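Local coordinates for protein delta-aminolevulinic acid dehydratase (Toxoplasma gondii ME49, PDB 3OBK) that catalyses the condensation of two molecules of 5-aminolevulinic acid into the pyrrole porphobilinogen, an early step of tetrapyrrole biosynthesis, as an octamer, at residues 268-280 with 316-328. Residues are numbered along the deposited sequence; the frame is centred on the assembly and turned at random.
Sequences PGLPYLDVLAKIR and EVLKSFRRAGADA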
# COMPACT_ATOMS: atom_id res chain seq x y z
N PRO A 268 23.99 -6.47 14.73
CA PRO A 268 23.59 -6.96 16.05
C PRO A 268 22.09 -7.02 16.31
O PRO A 268 21.31 -6.93 15.39
CB PRO A 268 24.28 -5.99 17.02
CG PRO A 268 25.42 -5.42 16.21
CD PRO A 268 24.93 -5.34 14.83
N GLY A 269 21.70 -7.19 17.57
CA GLY A 269 20.35 -7.63 17.92
C GLY A 269 19.40 -6.55 18.37
O GLY A 269 18.78 -5.89 17.55
N LEU A 270 19.30 -6.36 19.68
CA LEU A 270 18.37 -5.41 20.25
C LEU A 270 18.49 -4.02 19.64
O LEU A 270 17.49 -3.39 19.31
CB LEU A 270 18.52 -5.32 21.78
CG LEU A 270 17.97 -6.50 22.55
CD1 LEU A 270 18.11 -6.22 24.04
CD2 LEU A 270 16.53 -6.79 22.17
N PRO A 271 19.71 -3.52 19.48
CA PRO A 271 19.76 -2.20 18.85
C PRO A 271 19.41 -2.16 17.37
O PRO A 271 19.56 -1.12 16.78
CB PRO A 271 21.22 -1.75 19.06
CG PRO A 271 21.84 -2.73 19.98
CD PRO A 271 21.04 -3.99 19.89
N TYR A 272 18.99 -3.26 16.77
CA TYR A 272 18.63 -3.25 15.33
C TYR A 272 17.23 -3.83 15.05
O TYR A 272 16.92 -4.24 13.92
CB TYR A 272 19.75 -3.91 14.53
CG TYR A 272 21.02 -3.08 14.62
CD1 TYR A 272 21.25 -2.03 13.74
CD2 TYR A 272 21.95 -3.30 15.65
CE1 TYR A 272 22.40 -1.24 13.84
CE2 TYR A 272 23.11 -2.50 15.77
CZ TYR A 272 23.31 -1.46 14.86
OH TYR A 272 24.42 -0.65 14.97
N LEU A 273 16.38 -3.83 16.08
CA LEU A 273 15.05 -4.44 15.97
C LEU A 273 14.24 -3.73 14.90
O LEU A 273 13.42 -4.33 14.25
CB LEU A 273 14.31 -4.49 17.31
CG LEU A 273 14.88 -5.33 18.50
CD1 LEU A 273 13.97 -5.28 19.74
CD2 LEU A 273 15.17 -6.78 18.08
N ASP A 274 14.51 -2.45 14.68
CA ASP A 274 13.85 -1.72 13.58
C ASP A 274 14.20 -2.29 12.21
O ASP A 274 13.35 -2.36 11.33
CB ASP A 274 14.14 -0.21 13.59
CG ASP A 274 15.59 0.09 13.47
OD1 ASP A 274 16.35 -0.53 14.25
OD2 ASP A 274 16.00 0.92 12.62
N VAL A 275 15.45 -2.65 12.02
CA VAL A 275 15.87 -3.20 10.75
C VAL A 275 15.31 -4.61 10.60
O VAL A 275 14.84 -4.99 9.53
CB VAL A 275 17.40 -3.23 10.66
CG1 VAL A 275 17.88 -3.87 9.33
CG2 VAL A 275 17.92 -1.82 10.81
N LEU A 276 15.34 -5.36 11.70
CA LEU A 276 14.76 -6.69 11.75
C LEU A 276 13.31 -6.64 11.33
O LEU A 276 12.91 -7.41 10.46
CB LEU A 276 14.90 -7.27 13.17
CG LEU A 276 14.37 -8.67 13.43
CD1 LEU A 276 15.12 -9.72 12.63
CD2 LEU A 276 14.48 -8.99 14.92
N ALA A 277 12.51 -5.75 11.93
CA ALA A 277 11.08 -5.67 11.60
C ALA A 277 10.86 -5.26 10.17
O ALA A 277 9.96 -5.76 9.51
CB ALA A 277 10.34 -4.73 12.51
N LYS A 278 11.68 -4.35 9.67
CA LYS A 278 11.44 -3.83 8.32
C LYS A 278 11.71 -4.92 7.30
O LYS A 278 10.90 -5.13 6.40
CB LYS A 278 12.26 -2.59 8.05
CG LYS A 278 12.07 -2.02 6.65
CD LYS A 278 10.58 -1.84 6.21
CE LYS A 278 10.08 -0.39 6.32
NZ LYS A 278 8.57 -0.34 6.52
N ILE A 279 12.81 -5.65 7.47
CA ILE A 279 13.16 -6.74 6.57
C ILE A 279 12.17 -7.88 6.70
O ILE A 279 11.81 -8.50 5.72
CB ILE A 279 14.61 -7.25 6.77
CG1 ILE A 279 15.60 -6.10 6.54
CG2 ILE A 279 14.91 -8.40 5.80
CD1 ILE A 279 15.34 -5.24 5.26
N ARG A 280 11.68 -8.13 7.90
CA ARG A 280 10.59 -9.11 8.08
C ARG A 280 9.35 -8.79 7.26
O ARG A 280 8.71 -9.67 6.76
CB ARG A 280 10.18 -9.16 9.55
CG ARG A 280 9.04 -10.13 9.85
CD ARG A 280 9.26 -11.45 9.16
NE ARG A 280 8.93 -12.56 10.02
CZ ARG A 280 7.78 -13.24 10.00
NH1 ARG A 280 6.80 -12.94 9.13
NH2 ARG A 280 7.65 -14.25 10.86
N GLU A 316 12.57 -11.49 28.59
CA GLU A 316 11.90 -10.38 27.89
C GLU A 316 12.63 -10.03 26.58
O GLU A 316 12.03 -9.76 25.54
CB GLU A 316 11.83 -9.16 28.81
CG GLU A 316 11.34 -7.88 28.17
CD GLU A 316 11.12 -6.75 29.17
OE1 GLU A 316 11.16 -6.99 30.41
OE2 GLU A 316 10.93 -5.59 28.73
N VAL A 317 13.96 -10.05 26.64
CA VAL A 317 14.78 -9.81 25.50
C VAL A 317 14.42 -10.79 24.41
O VAL A 317 14.14 -10.41 23.29
CB VAL A 317 16.28 -9.91 25.89
CG1 VAL A 317 17.18 -10.11 24.66
CG2 VAL A 317 16.68 -8.68 26.69
N LEU A 318 14.38 -12.07 24.74
CA LEU A 318 14.05 -13.10 23.73
C LEU A 318 12.63 -12.92 23.14
O LEU A 318 12.42 -13.06 21.94
CB LEU A 318 14.24 -14.49 24.30
CG LEU A 318 15.63 -14.85 24.82
CD1 LEU A 318 15.65 -16.25 25.36
CD2 LEU A 318 16.69 -14.69 23.73
N LYS A 319 11.67 -12.58 23.99
CA LYS A 319 10.34 -12.24 23.54
C LYS A 319 10.37 -11.04 22.61
O LYS A 319 9.67 -11.03 21.60
CB LYS A 319 9.40 -11.96 24.72
CG LYS A 319 7.96 -11.76 24.37
CD LYS A 319 7.36 -12.94 23.63
CE LYS A 319 7.23 -14.18 24.47
NZ LYS A 319 6.20 -14.05 25.57
N SER A 320 11.19 -10.05 22.93
CA SER A 320 11.34 -8.88 22.06
C SER A 320 11.88 -9.19 20.64
O SER A 320 11.35 -8.69 19.69
CB SER A 320 12.18 -7.80 22.76
OG SER A 320 11.42 -7.21 23.82
N PHE A 321 12.90 -10.03 20.52
CA PHE A 321 13.40 -10.44 19.19
C PHE A 321 12.32 -11.09 18.33
O PHE A 321 12.25 -10.95 17.10
CB PHE A 321 14.50 -11.48 19.33
CG PHE A 321 15.82 -10.92 19.56
CD1 PHE A 321 16.46 -10.20 18.56
CD2 PHE A 321 16.47 -11.10 20.77
CE1 PHE A 321 17.70 -9.66 18.79
CE2 PHE A 321 17.70 -10.59 20.98
CZ PHE A 321 18.31 -9.86 20.01
N ARG A 322 11.49 -11.83 19.03
CA ARG A 322 10.47 -12.60 18.42
C ARG A 322 9.32 -11.68 17.96
O ARG A 322 8.90 -11.78 16.82
CB ARG A 322 10.05 -13.64 19.43
CG ARG A 322 9.46 -14.83 18.84
CD ARG A 322 10.36 -16.07 18.64
NE ARG A 322 9.32 -17.04 18.25
CZ ARG A 322 9.08 -17.55 17.05
NH1 ARG A 322 8.02 -18.33 16.87
NH2 ARG A 322 9.90 -17.38 16.05
N ARG A 323 8.87 -10.76 18.81
CA ARG A 323 7.85 -9.79 18.43
C ARG A 323 8.31 -8.94 17.22
O ARG A 323 7.56 -8.71 16.28
CB ARG A 323 7.53 -8.89 19.60
CG ARG A 323 6.50 -7.80 19.32
CD ARG A 323 6.57 -6.59 20.30
NE ARG A 323 7.91 -6.05 20.29
CZ ARG A 323 8.78 -6.01 21.30
NH1 ARG A 323 8.46 -6.39 22.53
NH2 ARG A 323 10.00 -5.54 21.07
N ALA A 324 9.57 -8.50 17.27
CA ALA A 324 10.21 -7.73 16.24
C ALA A 324 10.32 -8.45 14.89
O ALA A 324 10.48 -7.81 13.87
CB ALA A 324 11.57 -7.31 16.71
N GLY A 325 10.25 -9.78 14.88
CA GLY A 325 10.14 -10.55 13.63
C GLY A 325 11.18 -11.65 13.48
O GLY A 325 11.36 -12.16 12.41
N ALA A 326 11.90 -12.00 14.53
CA ALA A 326 12.88 -13.09 14.42
C ALA A 326 12.17 -14.43 14.47
O ALA A 326 11.47 -14.75 15.44
CB ALA A 326 13.89 -13.04 15.53
N ASP A 327 12.36 -15.23 13.43
CA ASP A 327 12.00 -16.61 13.52
C ASP A 327 12.95 -17.33 14.47
O ASP A 327 12.51 -18.09 15.31
CB ASP A 327 12.02 -17.22 12.14
CG ASP A 327 11.00 -16.59 11.24
OD1 ASP A 327 9.80 -16.67 11.56
OD2 ASP A 327 11.41 -15.98 10.23
N ALA A 328 14.24 -17.07 14.35
CA ALA A 328 15.23 -17.71 15.24
C ALA A 328 16.10 -16.61 15.80
O ALA A 328 16.27 -15.58 15.15
CB ALA A 328 16.08 -18.70 14.48
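Leu273 fits as a knob into a hole formed by Ser320, Phe321, Arg323 and Ala324, with its CD2 3.7 Å from Phe321 CD1. Leu276 approaches the same ring at its edge; holding CG anti to the backbone N (chi1 -179°), it also lays CD2 3.8 Å from Ala324 CB. Leu270 CD2 lies over one face of the phenyl, toward the rim, and CD1 turns to Val317. At the ring's edge comes bare backbone, Gly269 CA lying 3.4 Å from Phe321 CE1. The axes of segments 273-280 and 316-324 approach to 9.4 Å and are inclined at 35°; their helices are neighbours on the outside of a TIM barrel, beside strand 287-291, whose Ala289 touches both Leu276 and Phe321. Farther along, Ala277 CA meets Ala324 O at 3.2 Å in a CH···O contact. Gly325 follows helix 310-324 in a Schellman motif, and its O takes a weak bond from Arg280 NE. Arg280 NH2 adds a salt bridge to Asp327 OD1 at 3.3 Å, its hydrogen bond weak and bent, while Asp327 OD2 is taken by Met287 N and by Arg247 of a neighbouring subunit. Apolar packing therefore probably dominates, and the shared carboxylate probably gives Arg280 only modest electrostatic support.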